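Local coordinates for Alpha/beta hydrolase fold protein (PDB 4PW0) that is probably a hydrolase of the alpha/beta hydrolase superfamily, expected to use a serine nucleophile, though its natural substrate is not established, at residues Q17-N22 and I96-I101; G79-P82 and A87-A90; E157-F162 and H172-G177; P258-A261 and Q267-E270. All blocks are in the same frame, centred on the assembly; numbering follows the deposited sequence. Where two conformers were deposited one is given.

Contact 1 of 4, residues Q17-N22 and I96-I101; sequences QYIEVN and ITALGI
Val-21, on the edge strand 17-21, comes up beside Ala-98, in the last turn of helix 85-98, with their CA atoms 6.6 Å apart. Ile-19 lies on the same side of the strand two residues earlier, and these two side chains meet Ala-98 and Leu-99. The tightest touch is Val-21 CG2 against Ala-98 CB at 3.4 Å, closer than an ordinary carbon-carbon contact, while the other branch, CG1, stands a little further from the same methyl. Ile-19 reaches in with its long branch: CG1 is anti to the backbone N (chi1 -173°) and the chain stays extended beyond it. This carries CD1 over Ala-98, 3.8 Å from Ala-98 CB and 3.5 Å from Ala-98 O. The same methyl meets Leu-99 CD2 tip to tip at 3.9 Å. Just beyond, Gly-100 takes a positive phi and closes a Schellman motif, its N bonded to Thr-97 O at 2.9 Å and Ile-101 N only weakly to Ile-96 O. Next to the apolar patch, Ile-19 also touches Phe-95 and Val-21 touches Glu-94. No hydrogen bond joins strand 17-21 to residues 96-101, so the fit between them rests on methyl groups, and this edge strand, itself bonded to strand 24-31, meets the last part of helix 85-98 near the surface through van der Waals contact alone as far as residues 96-101 go.

Contact 2 of 4, residues G79-P82 and A87-A90; sequences GTTP and AMTA
Ala-87, in the first turn of helix 85-98, turns its methyl toward the ring of Pro-82: Ala-87 CB lies 3.6 Å from Pro-82 CB and 3.7 Å from Pro-82 CG, so it rests on one edge of the pyrrolidine. Met-88, present as selenomethionine, follows. Its CG stands 3.9 Å from Pro-82 CG, and beyond it the chain runs out straight (chi2 178°, chi3 -174°), passing the proline at a slant. That extension delivers the terminal methyl to the loop backbone, where Met-88 CE sits 3.2 Å from Pro-82 O, and to Thr-81, whose CG2 is 4.0 Å from Met-88 CE. Pro-82 is thus touched by both residues, at its ring and at its carbonyl. The hydroxyl of Thr-81 takes a different course, bonding Lys-72 O, while its methyl is turned to the selenomethionine. The loop leading from strand 66-69 is folded back on the start of helix 85-98, and around this turn Met-88 also packs on Ile-115 of helix 111-122 and Ala-206 of helix 197-212, while Thr-81 meets Ala-199 and Ala-202 of the latter.

Contact 3 of 4, residues E157-F162 and H172-G177; sequences EPKERF and HSRSKG
The guanidinium of Arg-174 meets the carboxylate of Glu-160 at its edge, with Glu-160 CD and OE2 close to the guanidinium plane, while Lys-159 NZ approaches it obliquely. The ring of Phe-162 is likewise met at an edge, where Gly-177 O lies near its plane, 3.6 Å from Phe-162 CE2; a ring C-H is thereby turned toward a carbonyl oxygen. Only one bond joins the two charged groups: Arg-174 NH2 donates to Glu-160 OE2 at 2.6 Å and 152°, whereas Arg-174 NH1 is 3.7 Å from Glu-160 OE1; the two planes are turned 35° apart. The arginine chain bends at chi3 (64°), which turns its NH2 to face the acid across the gap. Glu-160 OE2 is shared. Arg-174 NH2 takes the syn lone pair of this oxygen, and Lys-159 NZ, folded back at chi2 and chi3, takes the anti one at 2.7 Å. Two cations thus stand 4.1 Å apart, Lys-159 NZ to Arg-174 NH2, with one carboxylate oxygen between them, which should offset their mutual charge and probably keep Glu-160 ionised. The axes of 158-162 and 172-177 come no nearer than 11.1 Å, so mainly long side chains bridge them. Phe-162 also meets Phe-166 and Leu-181. Both helices belong to the insertion between strands 127-133 and 226-231, the usual place for the cap, or lid, of an alpha/beta hydrolase, and the Lys-Glu-Arg salt-bridge network ties two cap helices together at the surface.

Contact 4 of 4, residues P258-A261 and Q267-E270; sequences PDAA and QYPE
Tyr-268 and Gln-267 hold the loop 258-261 by its carbonyls. Tyr-268 OH donates to Pro-258 O at 2.7 Å, tilted from the carbonyl plane, with that oxygen at the ring edge. Gln-267 NE2 donates to Asp-259 O at 2.8 Å and 159°; the bond lies in the amide plane of the glutamine, but its donor stands well above the carbonyl plane of Asp-259. A weak bond from Gln-267 NE2 to Tyr-268 OH, 3.1 Å long, joins the two donors. Gln-267 is stretched out from its first torsion (chi1 -175°) onward, which brings the amide to the loop. One water continues the line, accepting from Ala-261 N at 2.9 Å and donating to Gln-267 OE1, an oxygen that also pairs with Ser-173 OG; Tyr-268 OH has a further partner in His-172 NE2. The apolar contacts are looser. Pro-258 CD and Ala-260 CB each lie 4.1 Å from Tyr-268 CE2, and the Gln-267 CG methylene lies over one face of the ring, near the rim, 3.6 Å above its plane. Gln-267 and Tyr-268 are buried, and both amide ends and the hydroxyl find partners. Tyr-268 breaks helical geometry between helices 264-267 and 269-282, serving as N-cap position of the second. In alpha/beta hydrolases the loop after the last strand carries the catalytic histidine; here His-262 follows directly, probably pairing with Ser-110 and Asp-234, and these bonds probably help to set the backbone leading up to it.

In the fold
Contacts 1 and 2 share helix 85-98, its C-terminal end and its start respectively, and contact 2 is nested in the loop that contact 1 closes; their centres are 15 Å apart. Both are apolar, contact 1 at the surface and contact 2 partly buried. Contacts 3 and 4 lie well away from this pair and touch neither. They differ in chemistry: contact 3 uses a surface ion network between probable cap helices, contact 4 buried neutral hydrogen bonds to loop carbonyls. The two touch through His-172 and Ser-173, so helix 171-184 joins the probable cap to residues 267-268 by hydrogen bonds and packs on the loop 258-261.

Contact 1 of 4, residues Q17-N22 and I96-I101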
# COMPACT_ATOMS: atom_id res chain seq x y z
N GLN A 17 -8.97 2.41 32.50
CA GLN A 17 -10.15 1.75 33.03
C GLN A 17 -9.85 0.29 33.32
O GLN A 17 -8.85 -0.27 32.83
CB GLN A 17 -11.32 1.89 32.09
CG GLN A 17 -11.69 3.34 31.82
CD GLN A 17 -12.94 3.48 30.96
OE1 GLN A 17 -12.88 3.90 29.79
NE2 GLN A 17 -14.06 3.12 31.53
N TYR A 18 -10.68 -0.32 34.15
CA TYR A 18 -10.45 -1.67 34.58
C TYR A 18 -11.76 -2.41 34.53
O TYR A 18 -12.85 -1.85 34.86
CB TYR A 18 -9.86 -1.74 36.00
CG TYR A 18 -8.62 -0.92 36.19
CD1 TYR A 18 -7.34 -1.40 35.82
CD2 TYR A 18 -8.71 0.38 36.63
CE1 TYR A 18 -6.24 -0.59 35.95
CE2 TYR A 18 -7.61 1.20 36.75
CZ TYR A 18 -6.37 0.70 36.42
OH TYR A 18 -5.28 1.54 36.54
N ILE A 19 -11.69 -3.66 34.12
CA ILE A 19 -12.85 -4.55 34.11
C ILE A 19 -12.46 -5.93 34.60
O ILE A 19 -11.45 -6.50 34.17
CB ILE A 19 -13.60 -4.60 32.77
CG1 ILE A 19 -14.89 -5.42 32.89
CG2 ILE A 19 -12.72 -5.16 31.65
CD1 ILE A 19 -15.82 -5.25 31.71
N GLU A 20 -13.25 -6.46 35.55
CA GLU A 20 -12.98 -7.76 36.14
C GLU A 20 -13.77 -8.81 35.36
O GLU A 20 -14.99 -8.67 35.16
CB GLU A 20 -13.39 -7.76 37.62
CG GLU A 20 -12.76 -6.64 38.46
CD GLU A 20 -11.43 -7.02 39.09
OE1 GLU A 20 -11.15 -8.23 39.21
OE2 GLU A 20 -10.66 -6.12 39.48
N VAL A 21 -13.06 -9.85 34.90
CA VAL A 21 -13.61 -10.88 34.00
C VAL A 21 -13.06 -12.25 34.41
O VAL A 21 -11.85 -12.46 34.35
CB VAL A 21 -13.10 -10.62 32.55
CG1 VAL A 21 -13.74 -11.59 31.58
CG2 VAL A 21 -13.39 -9.19 32.09
N ASN A 22 -13.90 -13.17 34.89
CA ASN A 22 -13.42 -14.53 35.17
C ASN A 22 -12.15 -14.53 36.04
O ASN A 22 -11.19 -15.27 35.77
CB ASN A 22 -13.18 -15.26 33.83
CG ASN A 22 -12.80 -16.73 33.98
OD1 ASN A 22 -13.22 -17.42 34.92
ND2 ASN A 22 -12.00 -17.23 33.02
N ILE A 96 -13.12 -8.66 25.61
CA ILE A 96 -13.89 -7.87 24.66
C ILE A 96 -15.39 -8.15 24.88
O ILE A 96 -16.21 -7.23 24.88
CB ILE A 96 -13.48 -8.25 23.23
CG1 ILE A 96 -12.02 -7.85 22.97
CG2 ILE A 96 -14.41 -7.60 22.24
CD1 ILE A 96 -11.43 -8.53 21.74
N THR A 97 -15.70 -9.43 25.08
CA THR A 97 -17.10 -9.78 25.30
C THR A 97 -17.61 -9.22 26.64
O THR A 97 -18.79 -8.79 26.70
CB THR A 97 -17.33 -11.28 25.15
OG1 THR A 97 -16.44 -12.01 25.99
CG2 THR A 97 -17.13 -11.68 23.72
N ALA A 98 -16.76 -9.12 27.67
CA ALA A 98 -17.15 -8.50 28.95
C ALA A 98 -17.50 -7.03 28.80
O ALA A 98 -18.33 -6.50 29.55
CB ALA A 98 -16.09 -8.69 30.01
N LEU A 99 -16.89 -6.35 27.82
CA LEU A 99 -17.25 -4.96 27.51
C LEU A 99 -18.58 -4.83 26.75
O LEU A 99 -19.05 -3.71 26.50
CB LEU A 99 -16.15 -4.28 26.70
CG LEU A 99 -14.82 -4.00 27.38
CD1 LEU A 99 -13.91 -3.36 26.34
CD2 LEU A 99 -14.99 -3.09 28.58
N GLY A 100 -19.13 -5.94 26.31
CA GLY A 100 -20.38 -5.95 25.55
C GLY A 100 -20.20 -5.75 24.04
O GLY A 100 -21.18 -5.45 23.32
N ILE A 101 -18.96 -5.91 23.56
CA ILE A 101 -18.66 -5.67 22.15
C ILE A 101 -18.73 -7.00 21.43
O ILE A 101 -18.01 -7.93 21.77
CB ILE A 101 -17.31 -4.96 21.97
CG1 ILE A 101 -17.32 -3.62 22.72
CG2 ILE A 101 -16.98 -4.82 20.49
CD1 ILE A 101 -15.96 -2.98 22.88

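Contact 2 of 4, residues G79-P82 and A87-A90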
# COMPACT_ATOMS: atom_id res chain seq x y z
N GLY A 79 -2.95 -11.18 36.74
CA GLY A 79 -2.87 -12.56 36.37
C GLY A 79 -1.56 -12.96 35.70
O GLY A 79 -0.57 -12.21 35.72
N THR A 80 -1.58 -14.15 35.14
CA THR A 80 -0.43 -14.85 34.57
C THR A 80 -0.60 -14.84 33.06
O THR A 80 -1.61 -15.25 32.54
CB THR A 80 -0.43 -16.30 35.06
OG1 THR A 80 -0.27 -16.31 36.47
CG2 THR A 80 0.72 -17.09 34.49
N THR A 81 0.37 -14.28 32.35
CA THR A 81 0.33 -14.31 30.89
C THR A 81 0.56 -15.75 30.42
O THR A 81 1.53 -16.38 30.84
CB THR A 81 1.46 -13.41 30.35
OG1 THR A 81 1.33 -12.09 30.87
CG2 THR A 81 1.49 -13.38 28.82
N PRO A 82 -0.32 -16.25 29.54
CA PRO A 82 -0.10 -17.64 29.05
C PRO A 82 1.00 -17.70 27.97
O PRO A 82 1.41 -16.66 27.46
CB PRO A 82 -1.43 -18.00 28.45
CG PRO A 82 -1.97 -16.69 27.94
CD PRO A 82 -1.52 -15.65 28.92
N ALA A 87 -4.18 -19.15 23.67
CA ALA A 87 -4.69 -18.72 24.98
C ALA A 87 -4.82 -17.20 25.09
O ALA A 87 -5.75 -16.68 25.66
CB ALA A 87 -3.82 -19.27 26.10
N MSE A 88 -3.83 -16.49 24.51
CA MSE A 88 -3.96 -15.03 24.50
C MSE A 88 -5.16 -14.54 23.75
O MSE A 88 -5.77 -13.53 24.11
CB MSE A 88 -2.71 -14.41 23.87
CG MSE A 88 -1.45 -14.67 24.69
SE MSE A 88 0.12 -13.90 23.78
CE MSE A 88 1.45 -14.58 24.98
N THR A 89 -5.53 -15.27 22.71
CA THR A 89 -6.71 -14.97 21.92
C THR A 89 -7.98 -15.24 22.74
O THR A 89 -8.88 -14.42 22.73
CB THR A 89 -6.72 -15.79 20.60
OG1 THR A 89 -5.50 -15.55 19.87
CG2 THR A 89 -7.89 -15.41 19.74
N ALA A 90 -8.03 -16.39 23.43
CA ALA A 90 -9.18 -16.70 24.29
C ALA A 90 -9.35 -15.66 25.39
O ALA A 90 -10.48 -15.19 25.68
CB ALA A 90 -8.99 -18.09 24.92

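Contact 3 of 4, residues E157-F162 and H172-G177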
# COMPACT_ATOMS: atom_id res chain seq x y z
N GLU A 157 21.02 -0.72 25.73
CA GLU A 157 20.27 0.22 26.56
C GLU A 157 19.07 0.76 25.76
O GLU A 157 18.95 0.44 24.56
CB GLU A 157 21.20 1.35 27.03
CG GLU A 157 22.34 0.91 27.96
CD GLU A 157 21.95 0.69 29.45
OE1 GLU A 157 21.10 1.47 30.03
OE2 GLU A 157 22.51 -0.28 30.08
N PRO A 158 18.20 1.55 26.40
CA PRO A 158 16.88 1.70 25.83
C PRO A 158 16.80 2.29 24.43
O PRO A 158 16.07 1.73 23.59
CB PRO A 158 16.12 2.52 26.87
CG PRO A 158 16.74 2.14 28.18
CD PRO A 158 18.20 1.95 27.83
N LYS A 159 17.46 3.38 24.14
CA LYS A 159 17.34 4.00 22.81
C LYS A 159 17.88 3.05 21.76
O LYS A 159 17.23 2.81 20.74
CB LYS A 159 18.08 5.32 22.77
CG LYS A 159 18.05 5.99 21.40
CD LYS A 159 19.34 6.48 20.81
CE LYS A 159 20.56 5.74 21.20
NZ LYS A 159 21.67 6.06 20.34
N GLU A 160 19.06 2.48 21.99
CA GLU A 160 19.62 1.56 20.99
C GLU A 160 18.81 0.28 20.87
O GLU A 160 18.68 -0.21 19.69
CB GLU A 160 21.09 1.22 21.29
CG GLU A 160 22.05 2.33 20.89
CD GLU A 160 22.09 2.60 19.39
OE1 GLU A 160 22.22 1.63 18.63
OE2 GLU A 160 22.00 3.73 18.99
N ARG A 161 18.26 -0.23 21.95
CA ARG A 161 17.41 -1.40 21.88
C ARG A 161 16.17 -1.11 20.99
O ARG A 161 15.78 -1.92 20.13
CB ARG A 161 17.00 -1.88 23.27
CG ARG A 161 16.35 -3.24 23.32
CD ARG A 161 15.88 -3.64 24.71
NE ARG A 161 16.95 -4.19 25.60
CZ ARG A 161 16.71 -4.70 26.83
NH1 ARG A 161 15.48 -4.91 27.25
NH2 ARG A 161 17.70 -5.15 27.58
N PHE A 162 15.54 0.05 21.23
CA PHE A 162 14.37 0.48 20.47
C PHE A 162 14.70 0.64 18.97
O PHE A 162 13.95 0.13 18.13
CB PHE A 162 13.90 1.81 21.06
CG PHE A 162 12.59 2.32 20.47
CD1 PHE A 162 11.38 1.77 20.82
CD2 PHE A 162 12.60 3.35 19.58
CE1 PHE A 162 10.19 2.27 20.30
CE2 PHE A 162 11.42 3.87 19.08
CZ PHE A 162 10.22 3.33 19.43
N HIS A 172 18.06 8.48 8.21
CA HIS A 172 16.68 8.79 7.91
C HIS A 172 15.75 7.94 8.82
O HIS A 172 14.87 8.50 9.50
CB HIS A 172 16.40 8.42 6.43
CG HIS A 172 14.97 8.43 6.06
ND1 HIS A 172 14.20 9.57 6.03
CD2 HIS A 172 14.16 7.41 5.66
CE1 HIS A 172 12.97 9.26 5.65
NE2 HIS A 172 12.92 7.97 5.42
N SER A 173 15.97 6.64 8.87
CA SER A 173 15.09 5.78 9.66
C SER A 173 15.30 6.01 11.16
O SER A 173 14.33 6.16 11.92
CB SER A 173 15.32 4.32 9.29
OG SER A 173 14.43 3.48 10.00
N ARG A 174 16.56 6.10 11.57
CA ARG A 174 16.86 6.26 12.99
C ARG A 174 16.30 7.59 13.52
O ARG A 174 15.84 7.61 14.67
CB ARG A 174 18.34 6.12 13.24
CG ARG A 174 18.84 4.69 13.08
CD ARG A 174 20.35 4.57 13.16
NE ARG A 174 20.92 4.94 14.44
CZ ARG A 174 21.09 4.11 15.48
NH1 ARG A 174 20.61 2.87 15.50
NH2 ARG A 174 21.68 4.58 16.56
N SER A 175 16.35 8.66 12.74
CA SER A 175 15.76 9.91 13.19
C SER A 175 14.26 9.83 13.36
O SER A 175 13.70 10.46 14.27
CB SER A 175 16.15 11.05 12.29
OG SER A 175 17.52 11.30 12.46
N LYS A 176 13.59 9.05 12.51
CA LYS A 176 12.15 8.83 12.71
C LYS A 176 11.92 7.95 13.93
O LYS A 176 10.85 8.03 14.55
CB LYS A 176 11.53 8.26 11.44
CG LYS A 176 11.50 9.29 10.31
CD LYS A 176 10.98 8.88 8.97
CE LYS A 176 10.88 10.08 7.99
NZ LYS A 176 9.88 11.17 8.24
N GLY A 177 12.90 7.12 14.30
CA GLY A 177 12.86 6.38 15.54
C GLY A 177 12.98 7.29 16.76
O GLY A 177 12.24 7.11 17.75

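Contact 4 of 4, residues P258-A261 and Q267-E270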
# COMPACT_ATOMS: atom_id res chain seq x y z
N PRO A 258 9.03 2.45 2.74
CA PRO A 258 10.46 2.45 2.35
C PRO A 258 11.41 2.68 3.50
O PRO A 258 11.13 3.44 4.45
CB PRO A 258 10.53 3.62 1.38
CG PRO A 258 9.39 4.54 1.78
CD PRO A 258 8.28 3.58 2.18
N ASP A 259 12.58 2.05 3.38
CA ASP A 259 13.71 2.26 4.32
C ASP A 259 13.24 2.18 5.76
O ASP A 259 13.57 3.04 6.59
CB ASP A 259 14.46 3.56 4.05
CG ASP A 259 15.79 3.63 4.81
OD1 ASP A 259 16.40 2.57 5.01
OD2 ASP A 259 16.12 4.77 5.16
N ALA A 260 12.51 1.10 6.05
CA ALA A 260 11.85 0.92 7.32
C ALA A 260 11.96 -0.53 7.76
O ALA A 260 12.38 -1.39 6.98
CB ALA A 260 10.42 1.39 7.22
N ALA A 261 11.58 -0.79 9.01
CA ALA A 261 11.81 -2.11 9.57
C ALA A 261 10.59 -2.54 10.35
O ALA A 261 9.45 -2.24 9.96
CB ALA A 261 13.09 -2.08 10.43
N GLN A 267 7.42 4.64 11.94
CA GLN A 267 8.24 5.46 11.05
C GLN A 267 7.40 6.41 10.22
O GLN A 267 7.83 7.55 9.97
CB GLN A 267 9.12 4.58 10.17
CG GLN A 267 10.07 5.41 9.31
CD GLN A 267 11.28 4.60 8.85
OE1 GLN A 267 11.75 3.70 9.53
NE2 GLN A 267 11.78 4.93 7.68
N TYR A 268 6.21 5.96 9.78
CA TYR A 268 5.34 6.74 8.93
C TYR A 268 3.90 6.71 9.49
O TYR A 268 2.98 6.16 8.88
CB TYR A 268 5.33 6.21 7.50
CG TYR A 268 6.71 6.17 6.86
CD1 TYR A 268 7.37 7.32 6.49
CD2 TYR A 268 7.33 4.96 6.62
CE1 TYR A 268 8.63 7.25 5.91
CE2 TYR A 268 8.58 4.87 6.01
CZ TYR A 268 9.24 6.02 5.64
OH TYR A 268 10.49 5.99 5.04
N PRO A 269 3.70 7.30 10.67
CA PRO A 269 2.41 7.17 11.32
C PRO A 269 1.28 7.87 10.58
O PRO A 269 0.13 7.38 10.61
CB PRO A 269 2.67 7.80 12.71
CG PRO A 269 3.78 8.81 12.47
CD PRO A 269 4.67 8.06 11.48
N GLU A 270 1.54 9.02 9.97
CA GLU A 270 0.48 9.70 9.25
C GLU A 270 0.07 8.99 7.94
O GLU A 270 -1.11 8.93 7.57
CB GLU A 270 0.85 11.15 9.01
CG GLU A 270 0.89 11.92 10.32
CD GLU A 270 0.88 13.41 10.15
OE1 GLU A 270 1.54 13.93 9.23
OE2 GLU A 270 0.21 14.05 10.98
O HOH W 1 10.82 1.31 10.83